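Local coordinates for putative protein (Aquifex aeolicus, PDB 1T6T) that is of unknown function but carries a Toprim domain, related to that of RNase M5, and so probably acts on nucleic acid with the help of metal ions, at residues A22-E27 and F38-V43; I66-L71 and I107-I112. One frame throughout, in Å; residues are numbered along the deposited sequence.

Contact 1. Residues A22-E27 and F38-V43; sequences AVILVE and FSIKNV
Asn42 does two jobs: it sits at the centre of an inverse gamma turn, closed by Val43 N to Lys41 O at 2.7 Å, and from that bend its carbonyl takes the backbone N-H of Ile24, whose bridge partner is Val43. This is where a beta-alpha-beta crossover of the Toprim fold closes, the chain returning from helix 29-36 to run parallel to strand 23-26. Ile24 N donates to Asn42 O over 3.0 Å, nearly straight at 169° and in the carbonyl plane, and Val43 CA leans on Ile24 O in a 3.3 Å C-H...O contact. With CG anti to its backbone N (chi1 -170°), the Asn42 amide is laid across Val23: OD1 rests 3.6 Å from Val23 CG2, while ND2 gives its hydrogen bond to Ser19 O. One sheet face is greasy. Ile24 CD1 meets Ile40 CG2 at 3.5 Å, tighter than usual for two carbons, the side chains crossing at about a right angle. Leu35 of helix 29-36 lies against Ile24, Val26 and Val43, and Leu15 of helix 8-18 against Ile24 and Ile40. Farther along, Val26 chi1 of -62° turns CG1 away from the carbonyl carbon and leaves CG2 between that carbon and N, touching Val43 CG1 at 3.7 Å.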
loop_
_atom_site.group_PDB
_atom_site.type_symbol
_atom_site.label_atom_id
_atom_site.label_comp_id
_atom_site.label_asym_id
_atom_site.label_seq_id
_atom_site.Cartn_x
_atom_site.Cartn_y
_atom_site.Cartn_z
ATOM N N ALA B 22 -21.796 6.918 4.159
ATOM C CA ALA B 22 -20.377 7.080 4.457
ATOM C C ALA B 22 -19.514 6.477 3.356
ATOM O O ALA B 22 -19.924 5.532 2.687
ATOM C CB ALA B 22 -20.049 6.421 5.790
ATOM N N VAL B 23 -18.318 7.028 3.178
ATOM C CA VAL B 23 -17.393 6.538 2.167
ATOM C C VAL B 23 -16.530 5.432 2.760
ATOM O O VAL B 23 -16.124 5.495 3.920
ATOM C CB VAL B 23 -16.458 7.658 1.655
ATOM C CG1 VAL B 23 -15.529 7.109 0.579
ATOM C CG2 VAL B 23 -17.273 8.798 1.091
ATOM N N ILE B 24 -16.262 4.415 1.955
ATOM C CA ILE B 24 -15.440 3.294 2.382
ATOM C C ILE B 24 -14.027 3.502 1.856
ATOM O O ILE B 24 -13.839 3.860 0.690
ATOM C CB ILE B 24 -15.987 1.966 1.808
ATOM C CG1 ILE B 24 -17.369 1.682 2.403
ATOM C CG2 ILE B 24 -14.996 0.829 2.080
ATOM C CD1 ILE B 24 -18.135 0.578 1.697
ATOM N N LEU B 25 -13.039 3.277 2.716
ATOM C CA LEU B 25 -11.641 3.417 2.319
ATOM C C LEU B 25 -10.958 2.056 2.345
ATOM O O LEU B 25 -11.035 1.330 3.340
ATOM C CB LEU B 25 -10.892 4.365 3.261
ATOM C CG LEU B 25 -11.388 5.804 3.409
ATOM C CD1 LEU B 25 -10.357 6.600 4.210
ATOM C CD2 LEU B 25 -11.590 6.441 2.044
ATOM N N VAL B 26 -10.307 1.709 1.240
ATOM C CA VAL B 26 -9.582 0.450 1.142
ATOM C C VAL B 26 -8.195 0.768 0.621
ATOM O O VAL B 26 -7.920 1.890 0.202
ATOM C CB VAL B 26 -10.276 -0.574 0.187
ATOM C CG1 VAL B 26 -11.664 -0.925 0.716
ATOM C CG2 VAL B 26 -10.355 -0.017 -1.231
ATOM N N GLU B 27 -7.322 -0.225 0.639
ATOM C CA GLU B 27 -5.957 -0.022 0.195
ATOM C C GLU B 27 -5.782 -0.094 -1.313
ATOM O O GLU B 27 -5.208 0.808 -1.917
ATOM C CB GLU B 27 -5.050 -1.065 0.847
ATOM C CG GLU B 27 -3.684 -0.546 1.251
ATOM C CD GLU B 27 -2.927 0.075 0.103
ATOM O OE1 GLU B 27 -2.580 -0.655 -0.853
ATOM O OE2 GLU B 27 -2.681 1.298 0.160
ATOM N N PHE B 38 -20.479 -6.485 -5.429
ATOM C CA PHE B 38 -21.630 -6.556 -4.537
ATOM C C PHE B 38 -22.412 -5.247 -4.583
ATOM O O PHE B 38 -23.211 -4.958 -3.698
ATOM C CB PHE B 38 -21.167 -6.847 -3.109
ATOM C CG PHE B 38 -20.573 -8.214 -2.938
ATOM C CD1 PHE B 38 -21.393 -9.329 -2.798
ATOM C CD2 PHE B 38 -19.192 -8.393 -2.951
ATOM C CE1 PHE B 38 -20.848 -10.607 -2.675
ATOM C CE2 PHE B 38 -18.635 -9.664 -2.829
ATOM C CZ PHE B 38 -19.466 -10.775 -2.691
ATOM N N SER B 39 -22.176 -4.470 -5.633
ATOM C CA SER B 39 -22.844 -3.189 -5.830
ATOM C C SER B 39 -22.488 -2.139 -4.780
ATOM O O SER B 39 -23.278 -1.242 -4.491
ATOM C CB SER B 39 -24.362 -3.381 -5.886
ATOM O OG SER B 39 -24.718 -4.163 -7.017
ATOM N N ILE B 40 -21.302 -2.266 -4.199
ATOM C CA ILE B 40 -20.833 -1.288 -3.224
ATOM C C ILE B 40 -19.829 -0.457 -4.015
ATOM O O ILE B 40 -18.709 -0.897 -4.284
ATOM C CB ILE B 40 -20.168 -1.971 -2.012
ATOM C CG1 ILE B 40 -21.216 -2.813 -1.268
ATOM C CG2 ILE B 40 -19.586 -0.915 -1.072
ATOM C CD1 ILE B 40 -20.671 -3.599 -0.089
ATOM N N LYS B 41 -20.251 0.747 -4.390
ATOM C CA LYS B 41 -19.450 1.641 -5.218
ATOM C C LYS B 41 -18.794 2.858 -4.563
ATOM O O LYS B 41 -17.811 3.378 -5.087
ATOM C CB LYS B 41 -20.318 2.129 -6.381
ATOM C CG LYS B 41 -20.970 1.010 -7.187
ATOM C CD LYS B 41 -19.938 0.220 -7.970
ATOM C CE LYS B 41 -19.243 1.102 -9.003
ATOM N NZ LYS B 41 -18.214 0.362 -9.790
ATOM N N ASN B 42 -19.332 3.315 -3.437
ATOM C CA ASN B 42 -18.791 4.491 -2.760
ATOM C C ASN B 42 -17.529 4.091 -2.007
ATOM O O ASN B 42 -17.499 4.052 -0.778
ATOM C CB ASN B 42 -19.852 5.069 -1.812
ATOM C CG ASN B 42 -19.470 6.430 -1.260
ATOM O OD1 ASN B 42 -18.626 7.131 -1.824
ATOM N ND2 ASN B 42 -20.105 6.819 -0.159
ATOM N N VAL B 43 -16.478 3.819 -2.776
ATOM C CA VAL B 43 -15.207 3.358 -2.232
ATOM C C VAL B 43 -14.023 4.120 -2.812
ATOM O O VAL B 43 -14.004 4.444 -3.997
ATOM C CB VAL B 43 -15.004 1.853 -2.556
ATOM C CG1 VAL B 43 -13.707 1.346 -1.927
ATOM C CG2 VAL B 43 -16.190 1.043 -2.061
#

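Contact 2. Residues I66-L71 and I107-I112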
loop_
_atom_site.group_PDB
_atom_site.type_symbol
_atom_site.label_atom_id
_atom_site.label_comp_id
_atom_site.label_asym_id
_atom_site.label_seq_id
_atom_site.Cartn_x
_atom_site.Cartn_y
_atom_site.Cartn_z
ATOM N N ILE B 66 -15.777 4.882 6.491
ATOM C CA ILE B 66 -15.689 3.507 6.951
ATOM C C ILE B 66 -14.309 2.976 6.556
ATOM O O ILE B 66 -13.983 2.910 5.371
ATOM C CB ILE B 66 -16.779 2.637 6.294
ATOM C CG1 ILE B 66 -18.167 3.110 6.749
ATOM C CG2 ILE B 66 -16.556 1.173 6.646
ATOM C CD1 ILE B 66 -19.313 2.479 5.982
ATOM N N LEU B 67 -13.492 2.618 7.541
ATOM C CA LEU B 67 -12.157 2.097 7.255
ATOM C C LEU B 67 -12.227 0.595 7.022
ATOM O O LEU B 67 -12.726 -0.148 7.869
ATOM C CB LEU B 67 -11.202 2.391 8.417
ATOM C CG LEU B 67 -10.986 3.864 8.759
ATOM C CD1 LEU B 67 -9.945 3.973 9.859
ATOM C CD2 LEU B 67 -10.537 4.631 7.515
ATOM N N LEU B 68 -11.750 0.152 5.865
ATOM C CA LEU B 68 -11.767 -1.271 5.536
ATOM C C LEU B 68 -10.438 -1.770 5.008
ATOM O O LEU B 68 -10.362 -2.281 3.897
ATOM C CB LEU B 68 -12.840 -1.589 4.496
ATOM C CG LEU B 68 -14.209 -2.092 4.950
ATOM C CD1 LEU B 68 -14.923 -2.683 3.740
ATOM C CD2 LEU B 68 -14.059 -3.150 6.042
ATOM N N PHE B 69 -9.388 -1.622 5.803
ATOM C CA PHE B 69 -8.076 -2.097 5.396
ATOM C C PHE B 69 -7.922 -3.542 5.848
ATOM O O PHE B 69 -8.610 -3.987 6.769
ATOM C CB PHE B 69 -7.002 -1.205 6.005
ATOM C CG PHE B 69 -7.070 0.203 5.516
ATOM C CD1 PHE B 69 -6.705 0.513 4.209
ATOM C CD2 PHE B 69 -7.560 1.214 6.334
ATOM C CE1 PHE B 69 -6.834 1.810 3.724
ATOM C CE2 PHE B 69 -7.691 2.515 5.856
ATOM C CZ PHE B 69 -7.329 2.814 4.550
ATOM N N ASP B 70 -7.035 -4.280 5.188
ATOM C CA ASP B 70 -6.825 -5.678 5.532
ATOM C C ASP B 70 -6.448 -5.848 6.995
ATOM O O ASP B 70 -5.979 -4.912 7.638
ATOM C CB ASP B 70 -5.755 -6.296 4.630
ATOM C CG ASP B 70 -6.148 -6.264 3.162
ATOM O OD1 ASP B 70 -7.360 -6.179 2.871
ATOM O OD2 ASP B 70 -5.250 -6.335 2.301
ATOM N N LEU B 71 -6.664 -7.052 7.512
ATOM C CA LEU B 71 -6.388 -7.349 8.907
ATOM C C LEU B 71 -4.979 -7.855 9.182
ATOM O O LEU B 71 -4.725 -8.432 10.233
ATOM C CB LEU B 71 -7.414 -8.357 9.436
ATOM C CG LEU B 71 -8.861 -7.852 9.487
ATOM C CD1 LEU B 71 -9.781 -8.957 9.962
ATOM C CD2 LEU B 71 -8.951 -6.655 10.418
ATOM N N ILE B 107 -8.639 -12.120 6.097
ATOM C CA ILE B 107 -7.552 -11.190 6.361
ATOM C C ILE B 107 -7.606 -10.061 5.343
ATOM O O ILE B 107 -7.519 -8.889 5.699
ATOM C CB ILE B 107 -6.179 -11.877 6.264
ATOM C CG1 ILE B 107 -5.998 -12.845 7.438
ATOM C CG2 ILE B 107 -5.070 -10.829 6.260
ATOM C CD1 ILE B 107 -6.034 -12.182 8.806
ATOM N N HIS B 108 -7.765 -10.436 4.076
ATOM C CA HIS B 108 -7.817 -9.478 2.976
ATOM C C HIS B 108 -9.247 -9.266 2.503
ATOM O O HIS B 108 -9.965 -10.226 2.229
ATOM C CB HIS B 108 -6.959 -9.989 1.818
ATOM C CG HIS B 108 -5.542 -10.272 2.200
ATOM N ND1 HIS B 108 -4.630 -9.275 2.466
ATOM C CD2 HIS B 108 -4.886 -11.442 2.391
ATOM C CE1 HIS B 108 -3.473 -9.816 2.805
ATOM N NE2 HIS B 108 -3.601 -11.130 2.767
ATOM N N ILE B 109 -9.658 -8.004 2.405
ATOM C CA ILE B 109 -11.005 -7.672 1.965
ATOM C C ILE B 109 -11.273 -8.314 0.609
ATOM O O ILE B 109 -12.400 -8.683 0.290
ATOM C CB ILE B 109 -11.189 -6.140 1.847
ATOM C CG1 ILE B 109 -10.735 -5.458 3.145
ATOM C CG2 ILE B 109 -12.644 -5.814 1.547
ATOM C CD1 ILE B 109 -11.412 -5.970 4.405
ATOM N N GLU B 110 -10.218 -8.467 -0.182
ATOM C CA GLU B 110 -10.341 -9.063 -1.504
ATOM C C GLU B 110 -10.905 -10.484 -1.434
ATOM O O GLU B 110 -11.433 -10.999 -2.417
ATOM C CB GLU B 110 -8.972 -9.082 -2.189
ATOM C CG GLU B 110 -9.038 -9.085 -3.701
ATOM C CD GLU B 110 -7.666 -9.085 -4.338
ATOM O OE1 GLU B 110 -6.768 -8.387 -3.818
ATOM O OE2 GLU B 110 -7.487 -9.772 -5.367
ATOM N N GLU B 111 -10.801 -11.117 -0.269
ATOM C CA GLU B 111 -11.303 -12.479 -0.098
ATOM C C GLU B 111 -12.817 -12.599 -0.265
ATOM O O GLU B 111 -13.330 -13.694 -0.492
ATOM C CB GLU B 111 -10.904 -13.030 1.277
ATOM C CG GLU B 111 -9.423 -13.329 1.429
ATOM C CD GLU B 111 -9.065 -13.806 2.826
ATOM O OE1 GLU B 111 -9.720 -14.745 3.324
ATOM O OE2 GLU B 111 -8.127 -13.248 3.426
ATOM N N ILE B 112 -13.537 -11.489 -0.156
ATOM C CA ILE B 112 -14.989 -11.545 -0.304
ATOM C C ILE B 112 -15.408 -11.923 -1.722
ATOM O O ILE B 112 -16.549 -12.321 -1.947
ATOM C CB ILE B 112 -15.664 -10.200 0.064
ATOM C CG1 ILE B 112 -15.202 -9.096 -0.890
ATOM C CG2 ILE B 112 -15.354 -9.839 1.505
ATOM C CD1 ILE B 112 -15.875 -7.756 -0.650
HETATM O O HOH W 1 -7.419 -7.241 0.068
#
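Asp70 grips the 107-112 segment with both carboxylate oxygens. OD1 takes the backbone N-H of Ile109 at 3.0 Å, and OD2 takes His108 ND1, also at 3.0 Å. That second bond is straight (178°) and lies in the ring plane, yet ND1 comes to OD2 from well above the carboxylate plane, and carboxylate and imidazole planes stand 89° apart. Beside them Leu71 N donates to Ile107 O over 2.7 Å, so three bonds bind two successive residues to three. Ile109 is the apolar part of this tight side: its CG1 presses on Leu68 O at 3.3 Å, and CD1 approaches Leu68 CD2. The other side is looser. Exposed Ile107 touches Leu71 CB through CD1 at 4.1 Å, while its CG2 lies 3.8 Å above the centre of the His108 ring; a water bridges Asp70 OD1 and Glu110 N, and the Glu110 side chain reaches over to a salt bridge with Arg77 of the second subunit. With an alanine in place of Asp70, Ile109 N is likely to lose its acceptor and the His108 ring the bond that sets its rotation. The aspartate's place just after strand 64-67 is consistent with the first aspartate of the DxD motif of Toprim domains. As the chain leaves that strand, Leu71 and Ile109 both pack on Leu101 of helix 96-101, and Leu68 leans on Trp11 and Leu15 of helix 8-18.

The two contacts meet through neighbouring strands of one parallel sheet, their centres about 11 Å apart. Ile66 is the seam: its N lies 2.7 Å from Val23 O and its O 2.8 Å from Leu25 N, both probable hydrogen bonds. Packing joins them too, with Phe69 CE1 3.5 Å from Val26 C and, near the C-terminal end, Phe38 CZ 3.4 Å from Ile112 O. Just past these strands the segments 22-27 and 66-71 bring Glu27 and Asp70 together, Glu27 OE1 lying 7.0 Å from Asp70 OD2. Their positions probably correspond to the conserved glutamate and first DxD aspartate of Toprim enzymes, whose acidic cluster binds metal, which is consistent with a similar site here.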